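Local coordinates for hypothetical acetyltransferase (Shewanella oneidensis, PDB 1T82), which is of unproven function but, as a hotdog-fold dimer related to thioesterases, probably acts on acyl thioesters or transfers acyl groups, at residues Lys130-Leu135 / Cys142-Gly147; Gly63-Ile68 / Ile97-Pro102; Pro102-Pro107 / Phe136-Leu141. All coordinates share one frame; numbering follows the deposited sequence.

Interaction 1 (Lys130-Leu135 / Cys142-Gly147)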
ATOM      1  N   LYS B 130       6.975  12.209  11.379  1.00 11.62           N
ATOM      2  CA  LYS B 130       7.311  12.073   9.968  1.00 12.24           C
ATOM      3  C   LYS B 130       8.446  11.061   9.866  1.00 11.42           C
ATOM      4  O   LYS B 130       9.521  11.269  10.428  1.00 12.44           O
ATOM      5  CB  LYS B 130       7.766  13.416   9.387  1.00 17.22           C
ATOM      6  CG  LYS B 130       7.336  13.621   7.941  1.00 20.16           C
ATOM      7  CD  LYS B 130       8.260  14.566   7.176  1.00 22.63           C
ATOM      8  CE  LYS B 130       8.349  15.940   7.815  1.00 22.46           C
ATOM      9  NZ  LYS B 130       9.238  16.847   7.024  1.00 19.96           N
ATOM     10  N   LEU B 131       8.207   9.960   9.157  1.00  7.37           N
ATOM     11  CA  LEU B 131       9.223   8.932   9.005  1.00  6.10           C
ATOM     12  C   LEU B 131       9.578   8.648   7.557  1.00  6.27           C
ATOM     13  O   LEU B 131       8.756   8.798   6.651  1.00  8.87           O
ATOM     14  CB  LEU B 131       8.766   7.622   9.653  1.00  7.15           C
ATOM     15  CG  LEU B 131       8.531   7.604  11.161  1.00  6.31           C
ATOM     16  CD1 LEU B 131       8.084   6.213  11.591  1.00  6.22           C
ATOM     17  CD2 LEU B 131       9.818   7.988  11.878  1.00  6.01           C
ATOM     18  N   GLU B 132      10.817   8.228   7.355  1.00  5.10           N
ATOM     19  CA  GLU B 132      11.299   7.878   6.031  1.00  6.56           C
ATOM     20  C   GLU B 132      11.628   6.396   6.065  1.00  6.86           C
ATOM     21  O   GLU B 132      12.379   5.947   6.926  1.00  7.86           O
ATOM     22  CB  GLU B 132      12.557   8.669   5.700  1.00  7.46           C
ATOM     23  CG  GLU B 132      13.107   8.388   4.326  1.00  9.77           C
ATOM     24  CD  GLU B 132      14.301   9.258   4.009  1.00 11.78           C
ATOM     25  OE1 GLU B 132      15.378   9.020   4.593  1.00 10.52           O
ATOM     26  OE2 GLU B 132      14.150  10.189   3.192  1.00 11.00           O
ATOM     27  N   VAL B 133      11.060   5.639   5.135  1.00  6.08           N
ATOM     28  CA  VAL B 133      11.319   4.210   5.074  1.00  6.00           C
ATOM     29  C   VAL B 133      11.969   3.905   3.734  1.00  6.63           C
ATOM     30  O   VAL B 133      11.563   4.449   2.709  1.00  6.90           O
ATOM     31  CB  VAL B 133      10.010   3.395   5.194  1.00  6.25           C
ATOM     32  CG1 VAL B 133      10.326   1.906   5.182  1.00  6.60           C
ATOM     33  CG2 VAL B 133       9.268   3.770   6.470  1.00  6.64           C
ATOM     34  N   GLN B 134      12.992   3.053   3.741  1.00  6.69           N
ATOM     35  CA  GLN B 134      13.671   2.686   2.503  1.00  6.44           C
ATOM     36  C   GLN B 134      13.642   1.178   2.327  1.00  6.02           C
ATOM     37  O   GLN B 134      13.754   0.434   3.295  1.00  7.08           O
ATOM     38  CB  GLN B 134      15.124   3.161   2.518  1.00  9.68           C
ATOM     39  CG  GLN B 134      15.283   4.667   2.550  1.00 12.62           C
ATOM     40  CD  GLN B 134      16.718   5.085   2.313  1.00 14.89           C
ATOM     41  OE1 GLN B 134      17.624   4.678   3.038  1.00 17.71           O
ATOM     42  NE2 GLN B 134      16.930   5.906   1.296  1.00 17.60           N
ATOM     43  N   LEU B 135      13.491   0.728   1.087  1.00  5.94           N
ATOM     44  CA  LEU B 135      13.461  -0.699   0.810  1.00  5.78           C
ATOM     45  C   LEU B 135      14.634  -1.075  -0.083  1.00  6.80           C
ATOM     46  O   LEU B 135      14.829  -0.495  -1.153  1.00  8.19           O
ATOM     47  CB  LEU B 135      12.130  -1.076   0.146  1.00  6.21           C
ATOM     48  CG  LEU B 135      11.882  -2.561  -0.148  1.00  6.54           C
ATOM     49  CD1 LEU B 135      10.384  -2.848  -0.095  1.00  8.89           C
ATOM     50  CD2 LEU B 135      12.459  -2.928  -1.506  1.00  8.28           C
ATOM     51  N   CYS B 142      15.501   0.063  -3.817  1.00  9.09           N
ATOM     52  CA  CYS B 142      14.464  -0.192  -4.813  1.00  8.66           C
ATOM     53  C   CYS B 142      13.178   0.615  -4.644  1.00  7.14           C
ATOM     54  O   CYS B 142      12.379   0.712  -5.576  1.00  7.99           O
ATOM     55  CB  CYS B 142      14.124  -1.687  -4.843  1.00  9.64           C
ATOM     56  SG  CYS B 142      15.465  -2.747  -5.438  1.00 12.49           S
ATOM     57  N   ALA B 143      12.964   1.172  -3.456  1.00  7.64           N
ATOM     58  CA  ALA B 143      11.774   1.980  -3.208  1.00  7.47           C
ATOM     59  C   ALA B 143      11.988   2.945  -2.044  1.00  7.18           C
ATOM     60  O   ALA B 143      12.706   2.638  -1.090  1.00  7.38           O
ATOM     61  CB  ALA B 143      10.554   1.084  -2.949  1.00  8.35           C
ATOM     62  N   GLN B 144      11.356   4.114  -2.150  1.00  8.43           N
ATOM     63  CA  GLN B 144      11.456   5.183  -1.155  1.00  8.67           C
ATOM     64  C   GLN B 144      10.066   5.563  -0.651  1.00  7.77           C
ATOM     65  O   GLN B 144       9.137   5.743  -1.439  1.00  9.04           O
ATOM     66  CB  GLN B 144      12.130   6.407  -1.781  1.00 13.03           C
ATOM     67  CG  GLN B 144      12.533   7.482  -0.791  1.00 18.95           C
ATOM     68  CD  GLN B 144      13.610   7.010   0.172  1.00 20.20           C
ATOM     69  OE1 GLN B 144      14.728   6.683  -0.235  1.00 25.05           O
ATOM     70  NE2 GLN B 144      13.275   6.966   1.454  1.00 21.72           N
ATOM     71  N   PHE B 145       9.946   5.719   0.663  1.00  7.40           N
ATOM     72  CA  PHE B 145       8.670   6.030   1.298  1.00  7.73           C
ATOM     73  C   PHE B 145       8.782   7.152   2.326  1.00  8.77           C
ATOM     74  O   PHE B 145       9.721   7.202   3.115  1.00  7.09           O
ATOM     75  CB  PHE B 145       8.153   4.743   1.954  1.00  6.24           C
ATOM     76  CG  PHE B 145       6.895   4.906   2.772  1.00  7.77           C
ATOM     77  CD1 PHE B 145       6.953   5.341   4.093  1.00  8.09           C
ATOM     78  CD2 PHE B 145       5.662   4.530   2.245  1.00  8.98           C
ATOM     79  CE1 PHE B 145       5.799   5.392   4.887  1.00  8.41           C
ATOM     80  CE2 PHE B 145       4.507   4.576   3.025  1.00  7.23           C
ATOM     81  CZ  PHE B 145       4.577   5.006   4.349  1.00  7.84           C
ATOM     82  N   ASP B 146       7.816   8.061   2.291  1.00  8.67           N
ATOM     83  CA  ASP B 146       7.762   9.165   3.230  1.00 11.68           C
ATOM     84  C   ASP B 146       6.353   9.163   3.789  1.00 10.72           C
ATOM     85  O   ASP B 146       5.381   9.278   3.046  1.00 13.78           O
ATOM     86  CB  ASP B 146       8.077  10.482   2.522  1.00 16.37           C
ATOM     87  CG  ASP B 146       9.561  10.640   2.243  1.00 20.42           C
ATOM     88  OD1 ASP B 146      10.330  10.759   3.219  1.00 25.37           O
ATOM     89  OD2 ASP B 146       9.958  10.631   1.060  1.00 25.64           O
ATOM     90  N   GLY B 147       6.239   9.001   5.101  1.00  9.86           N
ATOM     91  CA  GLY B 147       4.926   8.967   5.700  1.00  8.63           C
ATOM     92  C   GLY B 147       4.772   9.847   6.917  1.00  9.32           C
ATOM     93  O   GLY B 147       5.696  10.007   7.714  1.00 10.26           O
TER
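Cys142 and Ala143 both stand opposite Leu135, a classic beta bulge: Leu135 O takes a short bond from Cys142 N (2.8 Å) and a weak one from Ala143 N, while Leu135 N donates to Ala143 O. Leu135 turns its CD2 methyl to Cys142 CB, and the single methyl of Ala143 packs against Leu135 CB at 4.1 Å. Gln144 lies on the more open face. Bent at chi2 (65°), its chain swings the amide across to Gln134, whose NE2 donates to Gln144 OE1 at 2.8 Å; the bond is almost straight (177°) and uses an in-plane lone pair of the acceptor. The two side chains run side by side with their amide planes turned 40° apart. Were Gln134 an alanine, Gln144 OE1 would probably lose this donor and the Gln144 amide would be freer to turn. On the buried face Phe145 pairs with Val133, joined by backbone bonds both ways. With CG anti to the backbone N, its side chain runs beside that of Val133 and brings CD1 to 3.7 Å from Val133 CG2, which meets the ring obliquely; a beta-branched residue suits a strand and a greasy face. Asp146 returns to the side of Glu132; Asp146 OD1 and Glu132 OE2 come within 3.9 Å, a like-charge approach probably tolerable because Glu132 is exposed. Gly147 closes the ladder by exchanging bonds with Leu131, and its lack of a side chain matters, since a CB would run into Phe145 CE1. Polar residues on one face and Leu131, Val133, Leu135, Ala143 and Phe145 on the other, several of them touching helix 62-84, make this a two-stranded antiparallel hairpin in the curved sheet that wraps the central helix of a hotdog fold.

Interaction 2 (Gly63-Ile68 / Ile97-Pro102); sequences GSIYTI and IRYLAP
Ile65 reaches from the helix to Tyr99 with two branches. CG2, set anti to the backbone N with CG1 beside that N (chi1 -69°), lies 3.8 Å from Tyr99 CE2, at an oblique angle to the ring; CD1, at the end of an extended chain, meets the ring edge in its plane, 4.0 Å from Tyr99 CD2. A branched aliphatic suits this place because its separate methyls can follow the outline of the ring. Ile97 comes from the strand at about a right angle to Ile65. Its CG1 is anti to the backbone N (chi1 -178°), and the extended chain carries CD1 to the helix, where it rests 3.8 Å from Tyr66 CA and also at the edge of the Tyr66 ring. Within the strand segment, Ile97 CG1 covers one face of the Tyr99 ring, offset toward the rim, so the phenol is bordered by isoleucines of both segments. Tyr99 brings its hydroxyl to the helix, with OH 3.9 Å from Tyr66 CB. That oxygen is hydrogen-bonded to Ala62 O and to Tyr66 OH of the second subunit, bonds that a phenylalanine could not make. The contact thus packs helix 62-84 against the end of strand 89-99, outermost in the sheet of its own chain, with Ala143 of the adjoining strand 140-152 also touching Ile65. At the dimer interface, Tyr66 stacks on Tyr66 of the second subunit, while Ile97 and Arg98 join an antiparallel ladder with a strand of that subunit, carrying the sheet across.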
ATOM      1  N   GLY B  63       1.666  -3.065  -4.338  1.00  4.58           N
ATOM      2  CA  GLY B  63       0.857  -2.947  -3.138  1.00  5.16           C
ATOM      3  C   GLY B  63       1.535  -3.564  -1.930  1.00  4.87           C
ATOM      4  O   GLY B  63       1.417  -3.058  -0.819  1.00  5.31           O
ATOM      5  N   SER B  64       2.240  -4.669  -2.140  1.00  3.91           N
ATOM      6  CA  SER B  64       2.933  -5.323  -1.043  1.00  4.10           C
ATOM      7  C   SER B  64       4.113  -4.465  -0.616  1.00  4.77           C
ATOM      8  O   SER B  64       4.377  -4.317   0.576  1.00  4.38           O
ATOM      9  CB  SER B  64       3.413  -6.717  -1.455  1.00  6.29           C
ATOM     10  OG  SER B  64       2.309  -7.577  -1.695  1.00  5.85           O
ATOM     11  N   ILE B  65       4.819  -3.896  -1.591  1.00  4.37           N
ATOM     12  CA  ILE B  65       5.953  -3.033  -1.295  1.00  3.80           C
ATOM     13  C   ILE B  65       5.469  -1.903  -0.380  1.00  4.22           C
ATOM     14  O   ILE B  65       6.044  -1.658   0.674  1.00  3.04           O
ATOM     15  CB  ILE B  65       6.551  -2.438  -2.599  1.00  4.66           C
ATOM     16  CG1 ILE B  65       7.223  -3.550  -3.411  1.00  6.15           C
ATOM     17  CG2 ILE B  65       7.560  -1.339  -2.267  1.00  5.72           C
ATOM     18  CD1 ILE B  65       7.790  -3.085  -4.741  1.00  7.50           C
ATOM     19  N   TYR B  66       4.398  -1.228  -0.784  1.00  4.18           N
ATOM     20  CA  TYR B  66       3.846  -0.135   0.010  1.00  4.57           C
ATOM     21  C   TYR B  66       3.416  -0.603   1.393  1.00  4.66           C
ATOM     22  O   TYR B  66       3.726   0.026   2.410  1.00  3.81           O
ATOM     23  CB  TYR B  66       2.630   0.481  -0.679  1.00  4.76           C
ATOM     24  CG  TYR B  66       1.953   1.556   0.146  1.00  5.23           C
ATOM     25  CD1 TYR B  66       2.341   2.896   0.042  1.00  6.36           C
ATOM     26  CD2 TYR B  66       0.929   1.233   1.045  1.00  5.41           C
ATOM     27  CE1 TYR B  66       1.719   3.883   0.805  1.00  6.50           C
ATOM     28  CE2 TYR B  66       0.310   2.218   1.814  1.00  6.11           C
ATOM     29  CZ  TYR B  66       0.708   3.534   1.685  1.00  6.73           C
ATOM     30  OH  TYR B  66       0.083   4.514   2.420  1.00  7.81           O
ATOM     31  N   THR B  67       2.691  -1.714   1.437  1.00  4.72           N
ATOM     32  CA  THR B  67       2.206  -2.215   2.710  1.00  5.11           C
ATOM     33  C   THR B  67       3.314  -2.541   3.696  1.00  4.10           C
ATOM     34  O   THR B  67       3.225  -2.175   4.865  1.00  4.77           O
ATOM     35  CB  THR B  67       1.312  -3.450   2.518  1.00  4.15           C
ATOM     36  OG1 THR B  67       0.157  -3.079   1.753  1.00  5.35           O
ATOM     37  CG2 THR B  67       0.865  -3.994   3.871  1.00  6.27           C
ATOM     38  N   ILE B  68       4.365  -3.219   3.243  1.00  4.89           N
ATOM     39  CA  ILE B  68       5.439  -3.541   4.172  1.00  5.15           C
ATOM     40  C   ILE B  68       6.126  -2.265   4.658  1.00  5.36           C
ATOM     41  O   ILE B  68       6.514  -2.172   5.820  1.00  4.56           O
ATOM     42  CB  ILE B  68       6.482  -4.524   3.547  1.00  7.98           C
ATOM     43  CG1 ILE B  68       7.575  -4.850   4.565  1.00 10.44           C
ATOM     44  CG2 ILE B  68       7.095  -3.935   2.298  1.00  8.87           C
ATOM     45  CD1 ILE B  68       8.452  -6.022   4.149  1.00 15.64           C
ATOM     46  N   ILE B  97       5.235   7.467  -2.118  1.00  8.13           N
ATOM     47  CA  ILE B  97       6.123   6.342  -2.399  1.00  6.51           C
ATOM     48  C   ILE B  97       6.631   6.407  -3.833  1.00  8.11           C
ATOM     49  O   ILE B  97       5.888   6.754  -4.750  1.00  7.52           O
ATOM     50  CB  ILE B  97       5.406   4.980  -2.157  1.00  5.14           C
ATOM     51  CG1 ILE B  97       6.376   3.818  -2.404  1.00  7.26           C
ATOM     52  CG2 ILE B  97       4.189   4.860  -3.067  1.00  6.59           C
ATOM     53  CD1 ILE B  97       5.866   2.463  -1.915  1.00  7.01           C
ATOM     54  N   ARG B  98       7.913   6.101  -4.012  1.00  6.98           N
ATOM     55  CA  ARG B  98       8.518   6.091  -5.335  1.00  8.68           C
ATOM     56  C   ARG B  98       9.114   4.709  -5.548  1.00  8.35           C
ATOM     57  O   ARG B  98       9.821   4.191  -4.686  1.00  9.06           O
ATOM     58  CB  ARG B  98       9.623   7.147  -5.444  1.00 11.15           C
ATOM     59  CG  ARG B  98       9.175   8.555  -5.088  1.00 16.53           C
ATOM     60  CD  ARG B  98      10.263   9.581  -5.389  1.00 20.28           C
ATOM     61  NE  ARG B  98      10.414   9.797  -6.824  1.00 24.35           N
ATOM     62  CZ  ARG B  98       9.562  10.498  -7.568  1.00 25.93           C
ATOM     63  NH1 ARG B  98       9.777  10.636  -8.872  1.00 25.54           N
ATOM     64  NH2 ARG B  98       8.506  11.076  -7.007  1.00 24.31           N
ATOM     65  N   TYR B  99       8.808   4.108  -6.691  1.00  8.05           N
ATOM     66  CA  TYR B  99       9.331   2.791  -7.017  1.00  7.53           C
ATOM     67  C   TYR B  99      10.504   2.992  -7.972  1.00  8.82           C
ATOM     68  O   TYR B  99      10.327   3.460  -9.096  1.00 10.73           O
ATOM     69  CB  TYR B  99       8.243   1.936  -7.668  1.00  7.11           C
ATOM     70  CG  TYR B  99       7.030   1.715  -6.787  1.00  7.26           C
ATOM     71  CD1 TYR B  99       5.974   2.626  -6.773  1.00  7.32           C
ATOM     72  CD2 TYR B  99       6.930   0.580  -5.986  1.00  7.60           C
ATOM     73  CE1 TYR B  99       4.840   2.405  -5.983  1.00  6.86           C
ATOM     74  CE2 TYR B  99       5.815   0.353  -5.193  1.00  7.27           C
ATOM     75  CZ  TYR B  99       4.775   1.261  -5.197  1.00  6.57           C
ATOM     76  OH  TYR B  99       3.668   1.021  -4.424  1.00  7.46           O
ATOM     77  N   LEU B 100      11.699   2.631  -7.513  1.00 10.61           N
ATOM     78  CA  LEU B 100      12.919   2.809  -8.295  1.00  9.75           C
ATOM     79  C   LEU B 100      13.326   1.620  -9.153  1.00 12.02           C
ATOM     80  O   LEU B 100      13.754   1.791 -10.295  1.00 15.70           O
ATOM     81  CB  LEU B 100      14.077   3.157  -7.361  1.00  9.96           C
ATOM     82  CG  LEU B 100      13.870   4.347  -6.421  1.00 14.14           C
ATOM     83  CD1 LEU B 100      15.108   4.516  -5.548  1.00 16.61           C
ATOM     84  CD2 LEU B 100      13.606   5.602  -7.225  1.00 16.94           C
ATOM     85  N   ALA B 101      13.210   0.417  -8.604  1.00 10.62           N
ATOM     86  CA  ALA B 101      13.590  -0.780  -9.341  1.00 12.52           C
ATOM     87  C   ALA B 101      12.820  -1.992  -8.845  1.00 12.43           C
ATOM     88  O   ALA B 101      12.353  -2.019  -7.704  1.00 11.77           O
ATOM     89  CB  ALA B 101      15.093  -1.018  -9.199  1.00 13.12           C
ATOM     90  N   PRO B 102      12.673  -3.016  -9.698  1.00 12.12           N
ATOM     91  CA  PRO B 102      11.944  -4.214  -9.278  1.00 12.39           C
ATOM     92  C   PRO B 102      12.624  -4.914  -8.101  1.00 12.30           C
ATOM     93  O   PRO B 102      13.854  -4.892  -7.975  1.00 12.02           O
ATOM     94  CB  PRO B 102      11.943  -5.081 -10.540  1.00 13.47           C
ATOM     95  CG  PRO B 102      11.968  -4.066 -11.646  1.00 14.07           C
ATOM     96  CD  PRO B 102      12.994  -3.075 -11.135  1.00 14.15           C
TER

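Interaction 3 (Pro102-Pro107 / Phe136-Leu141)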
ATOM      1  N   PRO B 102      12.673  -3.016  -9.698  1.00 12.12           N
ATOM      2  CA  PRO B 102      11.944  -4.214  -9.278  1.00 12.39           C
ATOM      3  C   PRO B 102      12.624  -4.914  -8.101  1.00 12.30           C
ATOM      4  O   PRO B 102      13.854  -4.892  -7.975  1.00 12.02           O
ATOM      5  CB  PRO B 102      11.943  -5.081 -10.540  1.00 13.47           C
ATOM      6  CG  PRO B 102      11.968  -4.066 -11.646  1.00 14.07           C
ATOM      7  CD  PRO B 102      12.994  -3.075 -11.135  1.00 14.15           C
ATOM      8  N   VAL B 103      11.810  -5.519  -7.241  1.00 10.35           N
ATOM      9  CA  VAL B 103      12.287  -6.250  -6.072  1.00  9.39           C
ATOM     10  C   VAL B 103      12.252  -7.729  -6.435  1.00 10.07           C
ATOM     11  O   VAL B 103      11.181  -8.303  -6.626  1.00 10.24           O
ATOM     12  CB  VAL B 103      11.377  -6.003  -4.849  1.00 10.26           C
ATOM     13  CG1 VAL B 103      11.862  -6.817  -3.665  1.00 10.73           C
ATOM     14  CG2 VAL B 103      11.355  -4.521  -4.509  1.00 12.94           C
ATOM     15  N   THR B 104      13.428  -8.344  -6.511  1.00 10.82           N
ATOM     16  CA  THR B 104      13.540  -9.744  -6.909  1.00 11.22           C
ATOM     17  C   THR B 104      13.702 -10.809  -5.826  1.00 12.06           C
ATOM     18  O   THR B 104      13.835 -11.996  -6.134  1.00 14.24           O
ATOM     19  CB  THR B 104      14.675  -9.900  -7.926  1.00 10.89           C
ATOM     20  OG1 THR B 104      15.883  -9.359  -7.377  1.00 12.30           O
ATOM     21  CG2 THR B 104      14.329  -9.164  -9.206  1.00 11.46           C
ATOM     22  N   SER B 105      13.704 -10.401  -4.565  1.00 10.93           N
ATOM     23  CA  SER B 105      13.807 -11.358  -3.470  1.00 10.59           C
ATOM     24  C   SER B 105      13.380 -10.669  -2.188  1.00  9.93           C
ATOM     25  O   SER B 105      13.026  -9.491  -2.204  1.00 10.38           O
ATOM     26  CB  SER B 105      15.237 -11.914  -3.341  1.00 12.84           C
ATOM     27  OG  SER B 105      16.185 -10.899  -3.056  1.00 12.71           O
ATOM     28  N   ALA B 106      13.394 -11.409  -1.086  1.00  8.57           N
ATOM     29  CA  ALA B 106      13.002 -10.857   0.213  1.00 11.27           C
ATOM     30  C   ALA B 106      13.820  -9.593   0.467  1.00 11.74           C
ATOM     31  O   ALA B 106      15.042  -9.651   0.583  1.00 11.61           O
ATOM     32  CB  ALA B 106      13.248 -11.882   1.301  1.00  9.62           C
ATOM     33  N   PRO B 107      13.152  -8.433   0.565  1.00 10.83           N
ATOM     34  CA  PRO B 107      13.850  -7.166   0.793  1.00 10.46           C
ATOM     35  C   PRO B 107      14.134  -6.799   2.241  1.00 10.18           C
ATOM     36  O   PRO B 107      13.641  -7.432   3.177  1.00 10.17           O
ATOM     37  CB  PRO B 107      12.918  -6.155   0.145  1.00 10.59           C
ATOM     38  CG  PRO B 107      11.572  -6.698   0.533  1.00 10.86           C
ATOM     39  CD  PRO B 107      11.718  -8.203   0.297  1.00 11.16           C
ATOM     40  N   PHE B 136      15.419  -2.041   0.378  1.00  9.20           N
ATOM     41  CA  PHE B 136      16.585  -2.510  -0.359  1.00 10.52           C
ATOM     42  C   PHE B 136      16.445  -3.980  -0.734  1.00 11.13           C
ATOM     43  O   PHE B 136      15.791  -4.750  -0.032  1.00 11.43           O
ATOM     44  CB  PHE B 136      17.855  -2.359   0.486  1.00 10.36           C
ATOM     45  CG  PHE B 136      18.117  -0.956   0.953  1.00 12.74           C
ATOM     46  CD1 PHE B 136      17.498  -0.458   2.096  1.00 13.72           C
ATOM     47  CD2 PHE B 136      18.982  -0.128   0.244  1.00 13.95           C
ATOM     48  CE1 PHE B 136      17.735   0.845   2.524  1.00 15.52           C
ATOM     49  CE2 PHE B 136      19.226   1.179   0.665  1.00 14.65           C
ATOM     50  CZ  PHE B 136      18.600   1.664   1.806  1.00 14.12           C
ATOM     51  N   CYS B 137      17.067  -4.356  -1.848  1.00 11.08           N
ATOM     52  CA  CYS B 137      17.082  -5.738  -2.311  1.00 12.40           C
ATOM     53  C   CYS B 137      18.490  -5.960  -2.853  1.00 12.68           C
ATOM     54  O   CYS B 137      18.928  -5.257  -3.763  1.00 12.05           O
ATOM     55  CB  CYS B 137      16.051  -5.977  -3.417  1.00 12.42           C
ATOM     56  SG  CYS B 137      15.970  -7.705  -3.971  1.00 14.07           S
ATOM     57  N   ASP B 138      19.194  -6.930  -2.282  1.00 16.23           N
ATOM     58  CA  ASP B 138      20.565  -7.232  -2.678  1.00 19.20           C
ATOM     59  C   ASP B 138      21.468  -6.019  -2.454  1.00 20.18           C
ATOM     60  O   ASP B 138      22.480  -5.844  -3.133  1.00 21.83           O
ATOM     61  CB  ASP B 138      20.630  -7.669  -4.145  1.00 21.50           C
ATOM     62  CG  ASP B 138      19.921  -8.987  -4.391  1.00 22.12           C
ATOM     63  OD1 ASP B 138      19.841  -9.805  -3.451  1.00 23.71           O
ATOM     64  OD2 ASP B 138      19.457  -9.213  -5.528  1.00 26.14           O
ATOM     65  N   GLY B 139      21.091  -5.181  -1.494  1.00 20.06           N
ATOM     66  CA  GLY B 139      21.887  -4.008  -1.183  1.00 19.79           C
ATOM     67  C   GLY B 139      21.624  -2.824  -2.089  1.00 19.62           C
ATOM     68  O   GLY B 139      22.352  -1.832  -2.044  1.00 22.11           O
ATOM     69  N   LYS B 140      20.592  -2.925  -2.920  1.00 16.30           N
ATOM     70  CA  LYS B 140      20.240  -1.841  -3.824  1.00 14.68           C
ATOM     71  C   LYS B 140      18.918  -1.210  -3.412  1.00 12.56           C
ATOM     72  O   LYS B 140      17.954  -1.918  -3.116  1.00 11.96           O
ATOM     73  CB  LYS B 140      20.127  -2.345  -5.263  1.00 17.46           C
ATOM     74  CG  LYS B 140      19.775  -1.245  -6.251  1.00 21.42           C
ATOM     75  CD  LYS B 140      19.681  -1.760  -7.675  1.00 25.32           C
ATOM     76  CE  LYS B 140      18.511  -2.709  -7.842  1.00 26.69           C
ATOM     77  NZ  LYS B 140      18.388  -3.189  -9.243  1.00 29.69           N
ATOM     78  N   LEU B 141      18.879   0.120  -3.393  1.00 11.70           N
ATOM     79  CA  LEU B 141      17.666   0.852  -3.031  1.00 10.57           C
ATOM     80  C   LEU B 141      16.642   0.666  -4.145  1.00 10.30           C
ATOM     81  O   LEU B 141      16.877   1.077  -5.283  1.00 11.25           O
ATOM     82  CB  LEU B 141      17.978   2.342  -2.857  1.00 11.63           C
ATOM     83  CG  LEU B 141      16.776   3.226  -2.497  1.00 11.25           C
ATOM     84  CD1 LEU B 141      16.196   2.757  -1.180  1.00  9.16           C
ATOM     85  CD2 LEU B 141      17.193   4.693  -2.405  1.00 12.00           C
TER
HETATM   86  O   HOH W   1      16.040  -4.396  -9.573  1.00 25.33           O
HETATM   87  O   HOH W   2      17.875  -8.186   0.230  1.00 28.67           O
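Lys140 NZ and Pro102 O are joined through a water that donates to the carbonyl, 2.8 Å away, and accepts from the ammonium at 2.7 Å. A long, flexible lysine suits this exposed edge, where it can reach across to the loop. A second, longer water bridge links Ala106 O to Asp138 N. Between the two bridges Cys137 presents its sulfur to the loop: SG, anti to the backbone N (chi1 -177°), lies 3.3 Å from Ser105 OG and 4.2 Å from Val103 CG1. Cysteine is compact enough for this buried spot and can meet both polar and apolar neighbours. Pro107 closes the far end, its CB against Phe136 O at 3.2 Å. The strands turn through a type I' beta turn from Cys137 to Lys140; at Gly139 the backbone angles would press a CB against the preceding carbonyl O, which accounts for the glycine. The contact lays the loop between strands 89-99 and 108-112 against the tip of the hairpin formed by strands 127-137 and 140-152, with Val103 and Pro107 also touching Leu135 on the inner side.

Overall arrangement
Interactions 1 and 3 share the hairpin of strands 127-137 and 140-152: the first is its ladder, the second its turn with the loop that leans on it. Interaction 2 is the buried contact and the one at the dimer interface, joining helix 62-84 to the neighbouring strand 89-99. Interaction 1 is partly buried, one face helix-side, one polar; interaction 3 likewise, with Asp138-Lys140 exposed. Backbone bonds dominate interaction 1, aliphatic-aromatic packing interaction 2, and bridging waters with a buried sulfur interaction 3, which lies farthest from the chain centre. They meet physically: Gln144 O probably accepts from Arg98 N, Phe145 packs on Tyr66, and Leu135 and Ile65 both touch Val103, while interactions 2 and 3 share Pro102.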